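Local coordinates for protein leucine--tRNA ligase (Agrobacterium radiobacter, PDB 5AH5) that probably joins leucine to its cognate tRNA at the expense of ATP, as a class I aminoacyl-tRNA synthetase, and here holds that tRNA with a leucyl-adenylate analogue, at residues L623-N633 with L704-L715. Numbering follows the deposited sequence.
With nucleotides of chain D.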
# COMPACT_ATOMS: atom_id res chain seq x y z
N LEU B 623 -21.38 -3.40 -23.02
CA LEU B 623 -20.47 -2.97 -24.07
C LEU B 623 -21.01 -3.25 -25.46
O LEU B 623 -20.86 -2.39 -26.32
CB LEU B 623 -19.05 -3.53 -23.86
CG LEU B 623 -18.36 -3.01 -22.57
CD1 LEU B 623 -17.06 -3.81 -22.16
CD2 LEU B 623 -18.03 -1.54 -22.68
N GLU B 624 -21.70 -4.37 -25.67
CA GLU B 624 -22.35 -4.61 -26.95
C GLU B 624 -23.50 -3.57 -27.18
O GLU B 624 -23.73 -3.18 -28.30
CB GLU B 624 -22.90 -6.05 -27.04
CG GLU B 624 -21.87 -7.13 -27.37
CD GLU B 624 -22.30 -8.56 -26.99
OE1 GLU B 624 -23.50 -8.80 -26.70
OE2 GLU B 624 -21.40 -9.45 -26.95
N ARG B 625 -24.18 -3.14 -26.13
CA ARG B 625 -25.22 -2.14 -26.24
C ARG B 625 -24.63 -0.76 -26.61
O ARG B 625 -25.25 -0.01 -27.38
CB ARG B 625 -26.03 -2.09 -24.94
CG ARG B 625 -27.02 -0.92 -24.78
CD ARG B 625 -27.66 -1.04 -23.39
NE ARG B 625 -28.39 0.13 -22.93
CZ ARG B 625 -29.64 0.45 -23.29
NH1 ARG B 625 -30.29 -0.25 -24.20
NH2 ARG B 625 -30.23 1.53 -22.74
N VAL B 626 -23.45 -0.42 -26.07
CA VAL B 626 -22.67 0.71 -26.63
C VAL B 626 -22.34 0.54 -28.12
O VAL B 626 -22.54 1.47 -28.92
CB VAL B 626 -21.43 1.05 -25.80
CG1 VAL B 626 -20.63 2.18 -26.41
CG2 VAL B 626 -21.83 1.44 -24.38
N CYS B 627 -21.86 -0.63 -28.51
CA CYS B 627 -21.50 -0.85 -29.92
C CYS B 627 -22.74 -0.65 -30.79
O CYS B 627 -22.65 0.01 -31.82
CB CYS B 627 -20.87 -2.25 -30.17
SG CYS B 627 -19.27 -2.45 -29.30
N ARG B 628 -23.87 -1.23 -30.39
CA ARG B 628 -25.10 -1.13 -31.19
C ARG B 628 -25.64 0.32 -31.37
O ARG B 628 -26.16 0.67 -32.43
CB ARG B 628 -26.17 -2.10 -30.68
CG ARG B 628 -25.93 -3.56 -31.14
CD ARG B 628 -27.14 -4.45 -30.88
NE ARG B 628 -27.59 -4.18 -29.53
CZ ARG B 628 -27.15 -4.81 -28.43
NH1 ARG B 628 -26.30 -5.82 -28.52
NH2 ARG B 628 -27.60 -4.44 -27.24
N LEU B 629 -25.42 1.17 -30.38
CA LEU B 629 -25.71 2.60 -30.46
C LEU B 629 -24.84 3.27 -31.52
O LEU B 629 -25.32 4.13 -32.26
CB LEU B 629 -25.45 3.23 -29.09
CG LEU B 629 -25.89 4.64 -28.83
CD1 LEU B 629 -27.42 4.81 -28.99
CD2 LEU B 629 -25.41 5.08 -27.45
N PHE B 630 -23.59 2.85 -31.66
CA PHE B 630 -22.79 3.32 -32.78
C PHE B 630 -23.25 2.80 -34.16
O PHE B 630 -23.39 3.60 -35.12
CB PHE B 630 -21.27 3.02 -32.60
CG PHE B 630 -20.56 4.08 -31.83
CD1 PHE B 630 -20.83 4.28 -30.51
CD2 PHE B 630 -19.63 4.91 -32.47
CE1 PHE B 630 -20.18 5.27 -29.79
CE2 PHE B 630 -18.98 5.89 -31.76
CZ PHE B 630 -19.24 6.07 -30.43
N THR B 631 -23.45 1.50 -34.27
CA THR B 631 -23.84 0.87 -35.56
C THR B 631 -25.25 1.29 -35.98
O THR B 631 -25.53 1.34 -37.15
CB THR B 631 -23.80 -0.69 -35.51
OG1 THR B 631 -24.37 -1.13 -34.29
CG2 THR B 631 -22.40 -1.20 -35.56
N ASN B 632 -26.14 1.57 -35.04
CA ASN B 632 -27.43 2.15 -35.38
C ASN B 632 -27.32 3.58 -35.97
O ASN B 632 -28.16 3.95 -36.79
CB ASN B 632 -28.36 2.17 -34.18
CG ASN B 632 -28.83 0.76 -33.78
OD1 ASN B 632 -28.54 -0.25 -34.46
ND2 ASN B 632 -29.52 0.69 -32.66
N ASN B 633 -26.28 4.35 -35.59
CA ASN B 633 -26.17 5.79 -35.91
C ASN B 633 -25.02 6.18 -36.81
O ASN B 633 -24.59 7.33 -36.88
CB ASN B 633 -26.13 6.56 -34.60
CG ASN B 633 -27.45 6.48 -33.89
OD1 ASN B 633 -28.43 6.94 -34.43
ND2 ASN B 633 -27.49 5.91 -32.69
N LEU B 704 -25.87 14.52 -31.68
CA LEU B 704 -25.85 13.11 -31.44
C LEU B 704 -24.48 12.55 -31.83
O LEU B 704 -23.95 11.78 -31.09
CB LEU B 704 -26.93 12.39 -32.22
CG LEU B 704 -26.95 10.87 -32.05
CD1 LEU B 704 -27.18 10.50 -30.58
CD2 LEU B 704 -27.98 10.20 -32.95
N ALA B 705 -23.93 12.92 -32.96
CA ALA B 705 -22.57 12.48 -33.30
C ALA B 705 -21.54 12.94 -32.23
O ALA B 705 -20.68 12.16 -31.78
CB ALA B 705 -22.16 12.96 -34.66
N GLY B 706 -21.67 14.18 -31.79
CA GLY B 706 -20.84 14.72 -30.71
C GLY B 706 -20.97 14.01 -29.38
O GLY B 706 -19.98 13.90 -28.63
N SER B 707 -22.19 13.56 -29.06
CA SER B 707 -22.47 12.85 -27.84
C SER B 707 -21.88 11.46 -27.84
O SER B 707 -21.50 10.99 -26.80
CB SER B 707 -23.98 12.70 -27.62
OG SER B 707 -24.59 13.97 -27.51
N LEU B 708 -21.96 10.79 -28.97
CA LEU B 708 -21.50 9.46 -29.13
C LEU B 708 -19.96 9.44 -29.07
O LEU B 708 -19.40 8.59 -28.41
CB LEU B 708 -21.97 8.90 -30.47
CG LEU B 708 -23.49 8.59 -30.56
CD1 LEU B 708 -23.82 8.19 -31.97
CD2 LEU B 708 -23.92 7.50 -29.62
N ARG B 709 -19.32 10.36 -29.78
CA ARG B 709 -17.88 10.52 -29.73
C ARG B 709 -17.41 10.93 -28.32
O ARG B 709 -16.41 10.44 -27.82
CB ARG B 709 -17.39 11.49 -30.80
CG ARG B 709 -17.57 10.89 -32.18
CD ARG B 709 -16.48 11.25 -33.15
NE ARG B 709 -16.80 10.67 -34.46
CZ ARG B 709 -17.58 11.26 -35.38
NH1 ARG B 709 -18.18 12.43 -35.13
NH2 ARG B 709 -17.79 10.65 -36.52
N LEU B 710 -18.21 11.73 -27.64
CA LEU B 710 -17.88 12.11 -26.29
C LEU B 710 -18.00 10.91 -25.34
O LEU B 710 -17.15 10.75 -24.48
CB LEU B 710 -18.75 13.26 -25.88
CG LEU B 710 -18.34 14.30 -24.86
CD1 LEU B 710 -16.97 14.91 -25.18
CD2 LEU B 710 -19.42 15.40 -24.81
N LEU B 711 -19.03 10.08 -25.53
CA LEU B 711 -19.28 8.90 -24.75
C LEU B 711 -18.06 7.93 -24.80
O LEU B 711 -17.64 7.43 -23.79
CB LEU B 711 -20.51 8.13 -25.30
CG LEU B 711 -20.92 6.82 -24.64
CD1 LEU B 711 -20.98 7.02 -23.16
CD2 LEU B 711 -22.25 6.29 -25.15
N VAL B 712 -17.54 7.69 -25.98
CA VAL B 712 -16.38 6.80 -26.19
C VAL B 712 -15.07 7.39 -25.64
O VAL B 712 -14.16 6.64 -25.18
CB VAL B 712 -16.35 6.40 -27.66
CG1 VAL B 712 -14.96 6.33 -28.26
CG2 VAL B 712 -17.08 5.08 -27.80
N ARG B 713 -14.97 8.73 -25.65
CA ARG B 713 -13.85 9.38 -25.00
C ARG B 713 -13.83 9.16 -23.51
O ARG B 713 -12.78 8.82 -22.94
CB ARG B 713 -13.78 10.83 -25.31
CG ARG B 713 -13.49 11.09 -26.76
CD ARG B 713 -12.75 12.39 -26.91
NE ARG B 713 -13.58 13.53 -27.08
CZ ARG B 713 -13.24 14.80 -26.85
NH1 ARG B 713 -12.07 15.21 -26.32
NH2 ARG B 713 -14.16 15.71 -27.12
N LEU B 714 -14.98 9.26 -22.87
CA LEU B 714 -15.07 9.01 -21.42
C LEU B 714 -14.93 7.51 -21.03
O LEU B 714 -14.55 7.21 -19.95
CB LEU B 714 -16.41 9.54 -20.85
CG LEU B 714 -16.59 11.08 -21.07
CD1 LEU B 714 -18.06 11.50 -20.77
CD2 LEU B 714 -15.61 11.88 -20.23
N LEU B 715 -15.37 6.63 -21.90
CA LEU B 715 -15.41 5.22 -21.70
C LEU B 715 -13.98 4.61 -21.85
O LEU B 715 -13.70 3.63 -21.19
CB LEU B 715 -16.35 4.56 -22.73
CG LEU B 715 -16.49 3.08 -22.63
CD1 LEU B 715 -17.06 2.65 -21.32
CD2 LEU B 715 -17.25 2.50 -23.83
P G D 41 -30.95 -3.59 -25.87
OP1 G D 41 -29.84 -2.59 -25.92
OP2 G D 41 -31.09 -4.46 -24.70
O5' G D 41 -32.33 -2.82 -26.02
C5' G D 41 -32.47 -1.80 -27.04
C4' G D 41 -33.92 -1.38 -27.18
O4' G D 41 -34.72 -2.56 -27.50
C3' G D 41 -34.57 -0.81 -25.93
O3' G D 41 -34.27 0.58 -25.79
C2' G D 41 -36.04 -1.10 -26.20
O2' G D 41 -36.59 -0.25 -27.18
C1' G D 41 -35.96 -2.49 -26.82
N9 G D 41 -36.07 -3.63 -25.90
C8 G D 41 -35.08 -4.50 -25.51
N7 G D 41 -35.51 -5.45 -24.73
C5 G D 41 -36.87 -5.20 -24.60
C6 G D 41 -37.86 -5.88 -23.85
O6 G D 41 -37.73 -6.87 -23.12
N1 G D 41 -39.11 -5.28 -23.98
C2 G D 41 -39.37 -4.17 -24.75
N2 G D 41 -40.64 -3.75 -24.76
N3 G D 41 -38.45 -3.52 -25.45
C4 G D 41 -37.23 -4.08 -25.32
P U D 40 -29.54 -9.12 -25.50
OP1 U D 40 -28.24 -8.61 -25.04
OP2 U D 40 -30.49 -9.68 -24.50
O5' U D 40 -30.32 -7.96 -26.26
C5' U D 40 -29.85 -7.47 -27.52
C4' U D 40 -30.90 -6.64 -28.22
O4' U D 40 -31.94 -7.47 -28.81
C3' U D 40 -31.66 -5.62 -27.38
O3' U D 40 -30.86 -4.46 -27.20
C2' U D 40 -32.89 -5.41 -28.23
O2' U D 40 -32.63 -4.65 -29.39
C1' U D 40 -33.20 -6.84 -28.65
N1 U D 40 -33.98 -7.59 -27.65
C2 U D 40 -35.34 -7.33 -27.58
O2 U D 40 -35.90 -6.50 -28.28
N3 U D 40 -36.02 -8.07 -26.64
C4 U D 40 -35.50 -9.01 -25.78
O4 U D 40 -36.25 -9.59 -24.98
C5 U D 40 -34.09 -9.22 -25.91
C6 U D 40 -33.40 -8.52 -26.81
P C D 42 -34.10 1.22 -24.35
OP1 C D 42 -33.91 2.68 -24.52
OP2 C D 42 -33.07 0.44 -23.61
O5' C D 42 -35.49 0.90 -23.64
C5' C D 42 -36.69 1.56 -24.04
C4' C D 42 -37.89 1.03 -23.31
O4' C D 42 -38.08 -0.39 -23.57
C3' C D 42 -37.87 1.06 -21.80
O3' C D 42 -37.99 2.33 -21.16
C2' C D 42 -39.07 0.17 -21.49
O2' C D 42 -40.27 0.91 -21.55
C1' C D 42 -38.93 -0.93 -22.57
N1 C D 42 -38.34 -2.17 -22.02
C2 C D 42 -39.17 -3.04 -21.28
O2 C D 42 -40.37 -2.78 -21.17
N3 C D 42 -38.63 -4.15 -20.73
C4 C D 42 -37.32 -4.40 -20.86
N4 C D 42 -36.84 -5.51 -20.30
C5 C D 42 -36.46 -3.52 -21.58
C6 C D 42 -37.00 -2.42 -22.13
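Phosphate oxygen OP1 of G41 of chain D, the bound tRNA, is gripped by two arginines of segment 623-633. Arg625 NH1 donates to it at 2.9 Å and Arg628 NH2 at 3.2 Å. OP1 lies in plane at the edge of both guanidinium groups. Arg625 NH1 also reaches OP2 of C42 of chain D at 2.9 Å, so this arginine bridges two successive phosphates. Its chain gets there by running extended from CG to NE, with CG anti to the backbone N (chi1 170°). Arg628 instead bends at chi3 (-47°), and C5' of U40 of chain D lies over one face of its guanidinium. The two positive groups probably offset the charge of the phosphates.

Another side of the same helix packs on segment 704-715, the two running roughly antiparallel at 151°, the segment axes coming within 11.1 Å. Phe630 is central. Its CZ lies 3.2 Å from Leu708 O, which sits at the ring edge near its plane. CZ also meets Val712 CG2 at 3.5 Å, an oblique approach. Leu708 spreads its branches over two neighbours: CD2 touches Leu629 CG at 3.6 Å, and CD1 reaches Asn633 CB. Leu629 CD2 also meets Leu711 CD2, the two side chains crossing at about a right angle. Leu715 CD2 closes the far end against Leu623 and Val626. Asn633 ND2 makes a hydrogen bond to Leu629 O at 2.8 Å, and its OD1 faces Leu704 CD2.

Segment 704-715 lies in the anticodon-binding domain, and segment 623-633 packs against it, consistent with one helical bundle that meets the tRNA backbone. Helix 634-639 adds Leu637 beside Phe630 and Leu708, while helix 678-695 packs on Leu708 and Leu711 and offers Asn690 to Arg625 NH2. Helix 653-674 covers Ser707 and Leu710.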